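Local coordinates for KLLA0E03807p (PDB 3SQI), which probably binds centromeric DNA through this DNA-binding domain of Ndc10, a platform for inner kinetochore assembly in budding yeast, at residues 204-217 / 357-369. Sequence-based numbering, arbitrary orientation.
Sequences VYYYLRFHGVKKYY and PTHDIFLDPSLKT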
loop_
_atom_site.group_PDB
_atom_site.type_symbol
_atom_site.label_atom_id
_atom_site.label_comp_id
_atom_site.label_asym_id
_atom_site.label_seq_id
_atom_site.Cartn_x
_atom_site.Cartn_y
_atom_site.Cartn_z
ATOM N N VAL A 204 9.639 0.244 -12.158
ATOM C CA VAL A 204 10.896 -0.271 -12.684
ATOM C C VAL A 204 10.721 -1.732 -13.060
ATOM O O VAL A 204 10.993 -2.138 -14.196
ATOM C CB VAL A 204 12.059 -0.156 -11.685
ATOM C CG1 VAL A 204 13.282 -0.835 -12.251
ATOM C CG2 VAL A 204 12.375 1.297 -11.378
ATOM N N TYR A 205 10.260 -2.525 -12.102
ATOM C CA TYR A 205 10.101 -3.949 -12.344
ATOM C C TYR A 205 9.264 -4.201 -13.584
ATOM O O TYR A 205 9.506 -5.155 -14.313
ATOM C CB TYR A 205 9.468 -4.654 -11.144
ATOM C CG TYR A 205 9.035 -6.077 -11.443
ATOM C CD1 TYR A 205 9.950 -7.028 -11.871
ATOM C CD2 TYR A 205 7.709 -6.471 -11.294
ATOM C CE1 TYR A 205 9.557 -8.329 -12.148
ATOM C CE2 TYR A 205 7.308 -7.777 -11.571
ATOM C CZ TYR A 205 8.236 -8.700 -11.995
ATOM O OH TYR A 205 7.852 -10.001 -12.269
ATOM N N TYR A 206 8.276 -3.347 -13.825
ATOM C CA TYR A 206 7.373 -3.574 -14.943
ATOM C C TYR A 206 7.988 -3.166 -16.274
ATOM O O TYR A 206 7.696 -3.759 -17.315
ATOM C CB TYR A 206 6.025 -2.897 -14.710
ATOM C CG TYR A 206 5.053 -3.785 -13.972
ATOM C CD1 TYR A 206 3.723 -3.424 -13.817
ATOM C CD2 TYR A 206 5.469 -4.992 -13.433
ATOM C CE1 TYR A 206 2.835 -4.243 -13.147
ATOM C CE2 TYR A 206 4.593 -5.815 -12.763
ATOM C CZ TYR A 206 3.278 -5.437 -12.621
ATOM O OH TYR A 206 2.410 -6.266 -11.951
ATOM N N TYR A 207 8.848 -2.155 -16.239
ATOM C CA TYR A 207 9.620 -1.809 -17.419
ATOM C C TYR A 207 10.501 -2.998 -17.777
ATOM O O TYR A 207 10.504 -3.462 -18.916
ATOM C CB TYR A 207 10.475 -0.571 -17.165
ATOM C CG TYR A 207 11.177 -0.049 -18.399
ATOM C CD1 TYR A 207 10.490 0.692 -19.354
ATOM C CD2 TYR A 207 12.529 -0.294 -18.610
ATOM C CE1 TYR A 207 11.130 1.174 -20.483
ATOM C CE2 TYR A 207 13.177 0.186 -19.737
ATOM C CZ TYR A 207 12.474 0.919 -20.666
ATOM O OH TYR A 207 13.117 1.395 -21.783
ATOM N N LEU A 208 11.237 -3.501 -16.792
ATOM C CA LEU A 208 12.097 -4.659 -17.007
ATOM C C LEU A 208 11.314 -5.871 -17.511
ATOM O O LEU A 208 11.770 -6.606 -18.385
ATOM C CB LEU A 208 12.834 -5.015 -15.714
ATOM C CG LEU A 208 13.777 -3.940 -15.167
ATOM C CD1 LEU A 208 14.578 -4.491 -14.004
ATOM C CD2 LEU A 208 14.711 -3.446 -16.252
ATOM N N ARG A 209 10.131 -6.070 -16.945
ATOM C CA ARG A 209 9.313 -7.239 -17.230
ATOM C C ARG A 209 8.777 -7.179 -18.648
ATOM O O ARG A 209 8.782 -8.171 -19.377
ATOM C CB ARG A 209 8.149 -7.301 -16.234
ATOM C CG ARG A 209 7.154 -8.439 -16.452
ATOM C CD ARG A 209 6.164 -8.495 -15.289
ATOM N NE ARG A 209 5.040 -9.400 -15.525
ATOM C CZ ARG A 209 3.966 -9.473 -14.741
ATOM N NH1 ARG A 209 3.867 -8.692 -13.670
ATOM N NH2 ARG A 209 2.988 -10.324 -15.031
ATOM N N PHE A 210 8.339 -5.994 -19.044
ATOM C CA PHE A 210 7.590 -5.842 -20.280
ATOM C C PHE A 210 8.403 -5.326 -21.465
ATOM O O PHE A 210 8.516 -6.003 -22.485
ATOM C CB PHE A 210 6.364 -4.980 -20.032
ATOM C CG PHE A 210 5.301 -5.686 -19.269
ATOM C CD1 PHE A 210 4.628 -6.749 -19.844
ATOM C CD2 PHE A 210 4.982 -5.309 -17.978
ATOM C CE1 PHE A 210 3.645 -7.418 -19.154
ATOM C CE2 PHE A 210 3.998 -5.976 -17.275
ATOM C CZ PHE A 210 3.327 -7.033 -17.865
ATOM N N HIS A 211 8.934 -4.117 -21.341
ATOM C CA HIS A 211 9.860 -3.600 -22.334
ATOM C C HIS A 211 11.090 -4.509 -22.415
ATOM O O HIS A 211 11.578 -4.827 -23.503
ATOM C CB HIS A 211 10.267 -2.169 -21.976
ATOM C CG HIS A 211 11.286 -1.579 -22.899
ATOM N ND1 HIS A 211 11.224 -0.275 -23.339
ATOM C CD2 HIS A 211 12.400 -2.110 -23.459
ATOM C CE1 HIS A 211 12.250 -0.029 -24.134
ATOM N NE2 HIS A 211 12.980 -1.127 -24.222
ATOM N N GLY A 212 11.579 -4.939 -21.258
ATOM C CA GLY A 212 12.804 -5.712 -21.197
ATOM C C GLY A 212 13.980 -4.790 -21.419
ATOM O O GLY A 212 13.808 -3.578 -21.511
ATOM N N VAL A 213 15.179 -5.351 -21.495
ATOM C CA VAL A 213 16.345 -4.559 -21.865
ATOM C C VAL A 213 16.967 -5.105 -23.144
ATOM O O VAL A 213 17.414 -6.253 -23.197
ATOM C CB VAL A 213 17.391 -4.501 -20.740
ATOM C CG1 VAL A 213 18.562 -3.614 -21.150
ATOM C CG2 VAL A 213 16.754 -3.990 -19.454
ATOM N N LYS A 214 16.986 -4.266 -24.172
ATOM C CA LYS A 214 17.451 -4.661 -25.494
ATOM C C LYS A 214 18.837 -5.300 -25.445
ATOM O O LYS A 214 19.768 -4.742 -24.866
ATOM C CB LYS A 214 17.455 -3.441 -26.421
ATOM C CG LYS A 214 17.822 -3.742 -27.861
ATOM C CD LYS A 214 17.667 -2.514 -28.752
ATOM C CE LYS A 214 17.984 -2.846 -30.208
ATOM N NZ LYS A 214 17.734 -1.692 -31.123
ATOM N N LYS A 215 18.955 -6.477 -26.056
ATOM C CA LYS A 215 20.217 -7.222 -26.128
ATOM C C LYS A 215 20.616 -7.946 -24.837
ATOM O O LYS A 215 21.593 -8.693 -24.818
ATOM C CB LYS A 215 21.369 -6.332 -26.610
ATOM C CG LYS A 215 21.527 -6.283 -28.120
ATOM C CD LYS A 215 20.742 -5.143 -28.741
ATOM C CE LYS A 215 20.812 -5.211 -30.256
ATOM N NZ LYS A 215 20.582 -3.887 -30.898
ATOM N N TYR A 216 19.865 -7.729 -23.765
ATOM C CA TYR A 216 20.161 -8.393 -22.501
ATOM C C TYR A 216 19.029 -9.323 -22.099
ATOM O O TYR A 216 19.181 -10.544 -22.093
ATOM C CB TYR A 216 20.384 -7.367 -21.390
ATOM C CG TYR A 216 21.568 -6.457 -21.599
ATOM C CD1 TYR A 216 22.677 -6.527 -20.767
ATOM C CD2 TYR A 216 21.573 -5.522 -22.624
ATOM C CE1 TYR A 216 23.760 -5.691 -20.954
ATOM C CE2 TYR A 216 22.648 -4.684 -22.820
ATOM C CZ TYR A 216 23.741 -4.772 -21.984
ATOM O OH TYR A 216 24.814 -3.935 -22.181
ATOM N N TYR A 217 17.890 -8.728 -21.761
ATOM C CA TYR A 217 16.761 -9.471 -21.228
ATOM C C TYR A 217 15.510 -9.202 -22.041
ATOM O O TYR A 217 15.054 -8.063 -22.140
ATOM C CB TYR A 217 16.536 -9.085 -19.768
ATOM C CG TYR A 217 17.833 -8.862 -19.031
ATOM C CD1 TYR A 217 18.588 -9.935 -18.578
ATOM C CD2 TYR A 217 18.317 -7.579 -18.808
ATOM C CE1 TYR A 217 19.783 -9.740 -17.912
ATOM C CE2 TYR A 217 19.513 -7.373 -18.144
ATOM C CZ TYR A 217 20.242 -8.457 -17.698
ATOM O OH TYR A 217 21.432 -8.261 -17.033
ATOM N N PRO A 357 23.718 4.310 -10.754
ATOM C CA PRO A 357 23.795 4.471 -12.209
ATOM C C PRO A 357 24.116 3.141 -12.889
ATOM O O PRO A 357 23.981 3.008 -14.108
ATOM C CB PRO A 357 24.934 5.476 -12.387
ATOM C CG PRO A 357 25.776 5.307 -11.179
ATOM C CD PRO A 357 24.825 4.996 -10.067
ATOM N N THR A 358 24.538 2.168 -12.091
ATOM C CA THR A 358 24.914 0.853 -12.596
ATOM C C THR A 358 23.707 -0.072 -12.757
ATOM O O THR A 358 23.850 -1.238 -13.125
ATOM C CB THR A 358 25.941 0.176 -11.663
ATOM O OG1 THR A 358 25.426 0.142 -10.325
ATOM C CG2 THR A 358 27.254 0.947 -11.664
ATOM N N HIS A 359 22.520 0.449 -12.473
ATOM C CA HIS A 359 21.311 -0.369 -12.473
ATOM C C HIS A 359 20.938 -0.862 -13.876
ATOM O O HIS A 359 21.098 -0.137 -14.856
ATOM C CB HIS A 359 20.153 0.406 -11.846
ATOM C CG HIS A 359 18.988 -0.450 -11.464
ATOM N ND1 HIS A 359 18.223 -1.126 -12.391
ATOM C CD2 HIS A 359 18.449 -0.734 -10.255
ATOM C CE1 HIS A 359 17.267 -1.791 -11.769
ATOM N NE2 HIS A 359 17.383 -1.573 -10.472
ATOM N N ASP A 360 20.436 -2.092 -13.956
ATOM C CA ASP A 360 20.076 -2.717 -15.228
ATOM C C ASP A 360 19.221 -1.811 -16.099
ATOM O O ASP A 360 19.387 -1.767 -17.320
ATOM C CB ASP A 360 19.312 -4.026 -15.002
ATOM C CG ASP A 360 20.181 -5.135 -14.434
ATOM O OD1 ASP A 360 21.421 -4.960 -14.356
ATOM O OD2 ASP A 360 19.611 -6.192 -14.079
ATOM N N ILE A 361 18.295 -1.099 -15.473
ATOM C CA ILE A 361 17.364 -0.258 -16.216
ATOM C C ILE A 361 18.093 0.702 -17.163
ATOM O O ILE A 361 17.652 0.932 -18.289
ATOM C CB ILE A 361 16.420 0.532 -15.271
ATOM C CG1 ILE A 361 15.076 0.783 -15.950
ATOM C CG2 ILE A 361 17.065 1.837 -14.807
ATOM C CD1 ILE A 361 14.188 1.736 -15.192
ATOM N N PHE A 362 19.223 1.234 -16.708
ATOM C CA PHE A 362 19.952 2.246 -17.458
ATOM C C PHE A 362 20.704 1.667 -18.645
ATOM O O PHE A 362 21.282 2.403 -19.442
ATOM C CB PHE A 362 20.904 3.004 -16.534
ATOM C CG PHE A 362 20.206 3.717 -15.420
ATOM C CD1 PHE A 362 19.378 4.791 -15.688
ATOM C CD2 PHE A 362 20.364 3.308 -14.110
ATOM C CE1 PHE A 362 18.726 5.449 -14.671
ATOM C CE2 PHE A 362 19.714 3.968 -13.084
ATOM C CZ PHE A 362 18.891 5.037 -13.368
ATOM N N LEU A 363 20.693 0.346 -18.760
ATOM C CA LEU A 363 21.422 -0.316 -19.834
ATOM C C LEU A 363 20.636 -0.353 -21.140
ATOM O O LEU A 363 21.165 -0.749 -22.175
ATOM C CB LEU A 363 21.848 -1.723 -19.416
ATOM C CG LEU A 363 23.169 -1.754 -18.646
ATOM C CD1 LEU A 363 23.086 -0.874 -17.403
ATOM C CD2 LEU A 363 23.559 -3.180 -18.287
ATOM N N ASP A 364 19.376 0.063 -21.097
ATOM C CA ASP A 364 18.577 0.088 -22.314
ATOM C C ASP A 364 19.021 1.234 -23.220
ATOM O O ASP A 364 19.291 2.341 -22.752
ATOM C CB ASP A 364 17.086 0.192 -21.990
ATOM C CG ASP A 364 16.223 -0.579 -22.973
ATOM O OD1 ASP A 364 16.672 -1.635 -23.469
ATOM O OD2 ASP A 364 15.093 -0.129 -23.252
ATOM N N PRO A 365 19.114 0.964 -24.527
ATOM C CA PRO A 365 19.511 1.980 -25.506
ATOM C C PRO A 365 18.503 3.121 -25.522
ATOM O O PRO A 365 18.845 4.263 -25.831
ATOM C CB PRO A 365 19.472 1.221 -26.836
ATOM C CG PRO A 365 19.571 -0.224 -26.459
ATOM C CD PRO A 365 18.852 -0.339 -25.156
ATOM N N SER A 366 17.259 2.799 -25.189
ATOM C CA SER A 366 16.209 3.799 -25.083
ATOM C C SER A 366 16.611 4.886 -24.092
ATOM O O SER A 366 16.606 6.074 -24.427
ATOM C CB SER A 366 14.896 3.140 -24.649
ATOM O OG SER A 366 14.524 2.114 -25.560
ATOM N N LEU A 367 16.963 4.470 -22.876
ATOM C CA LEU A 367 17.447 5.390 -21.848
ATOM C C LEU A 367 18.780 6.042 -22.222
ATOM O O LEU A 367 19.245 6.956 -21.538
ATOM C CB LEU A 367 17.593 4.676 -20.502
ATOM C CG LEU A 367 16.380 4.611 -19.563
ATOM C CD1 LEU A 367 15.771 5.997 -19.360
ATOM C CD2 LEU A 367 15.331 3.621 -20.061
ATOM N N LYS A 368 19.395 5.567 -23.303
ATOM C CA LYS A 368 20.677 6.103 -23.760
ATOM C C LYS A 368 20.544 7.294 -24.721
ATOM O O LYS A 368 21.531 7.969 -25.018
ATOM C CB LYS A 368 21.513 4.998 -24.416
ATOM C CG LYS A 368 22.069 3.956 -23.453
ATOM C CD LYS A 368 23.220 4.518 -22.632
ATOM C CE LYS A 368 24.275 3.451 -22.354
ATOM N NZ LYS A 368 23.701 2.254 -21.684
ATOM N N THR A 369 19.329 7.560 -25.190
ATOM C CA THR A 369 19.092 8.654 -26.134
ATOM C C THR A 369 19.556 9.994 -25.554
ATOM O O THR A 369 19.653 10.142 -24.333
ATOM C CB THR A 369 17.599 8.732 -26.550
ATOM O OG1 THR A 369 16.782 8.963 -25.394
ATOM C CG2 THR A 369 17.160 7.436 -27.231
#
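Asp364, a buried carboxylate, divides its two oxygens between helix 198-210 and the hairpin that follows it. Asp364 OD1 accepts a hydrogen bond from the backbone N of Lys214 at 2.7 Å, nearly along its own C-O axis and with an N-H...acceptor angle of 159°. Asp364 OD2 accepts one from the hydroxyl OH of Tyr207 at 2.9 Å, although the model is crowded at that hydroxyl, so its position is less sure. The His211 ring also approaches OD2, its plane 77° from the carboxylate, but NE2 is badly angled for a hydrogen bond; Ser366 OG adds a weak bond to OD2. With an alanine in place of Asp364, the Lys214 N-H would lose its acceptor and the hairpin would probably be less firmly held against the 357-369 loop. Tyr207 reaches this point because its CG lies anti to the backbone N (chi1 -173°), which carries the ring past Ile361, whose CG1 lies 3.8 Å from CD2 of Tyr207. Ile361 CD1 lies 4.0 Å from Val204 CG1, and Leu349 of helix 332-355 touches Ile361 too. Beyond the carboxylate, Val213 CG1 packs 4.2 Å from Leu363 CB, which lies over one face of the Tyr216 ring, while Leu363 CD2 touches Tyr216 CE1 at 3.7 Å. Lys214 CB rests on Pro365 CD at 3.6 Å, its extended chain leading away. Val213 stands opposite two residues, Tyr216 and Tyr217, whose backbone N atoms share Val213 O: the classic beta bulge of a two-stranded antiparallel hairpin, here tied by the aspartate that follows the 3-10 turn 360-363.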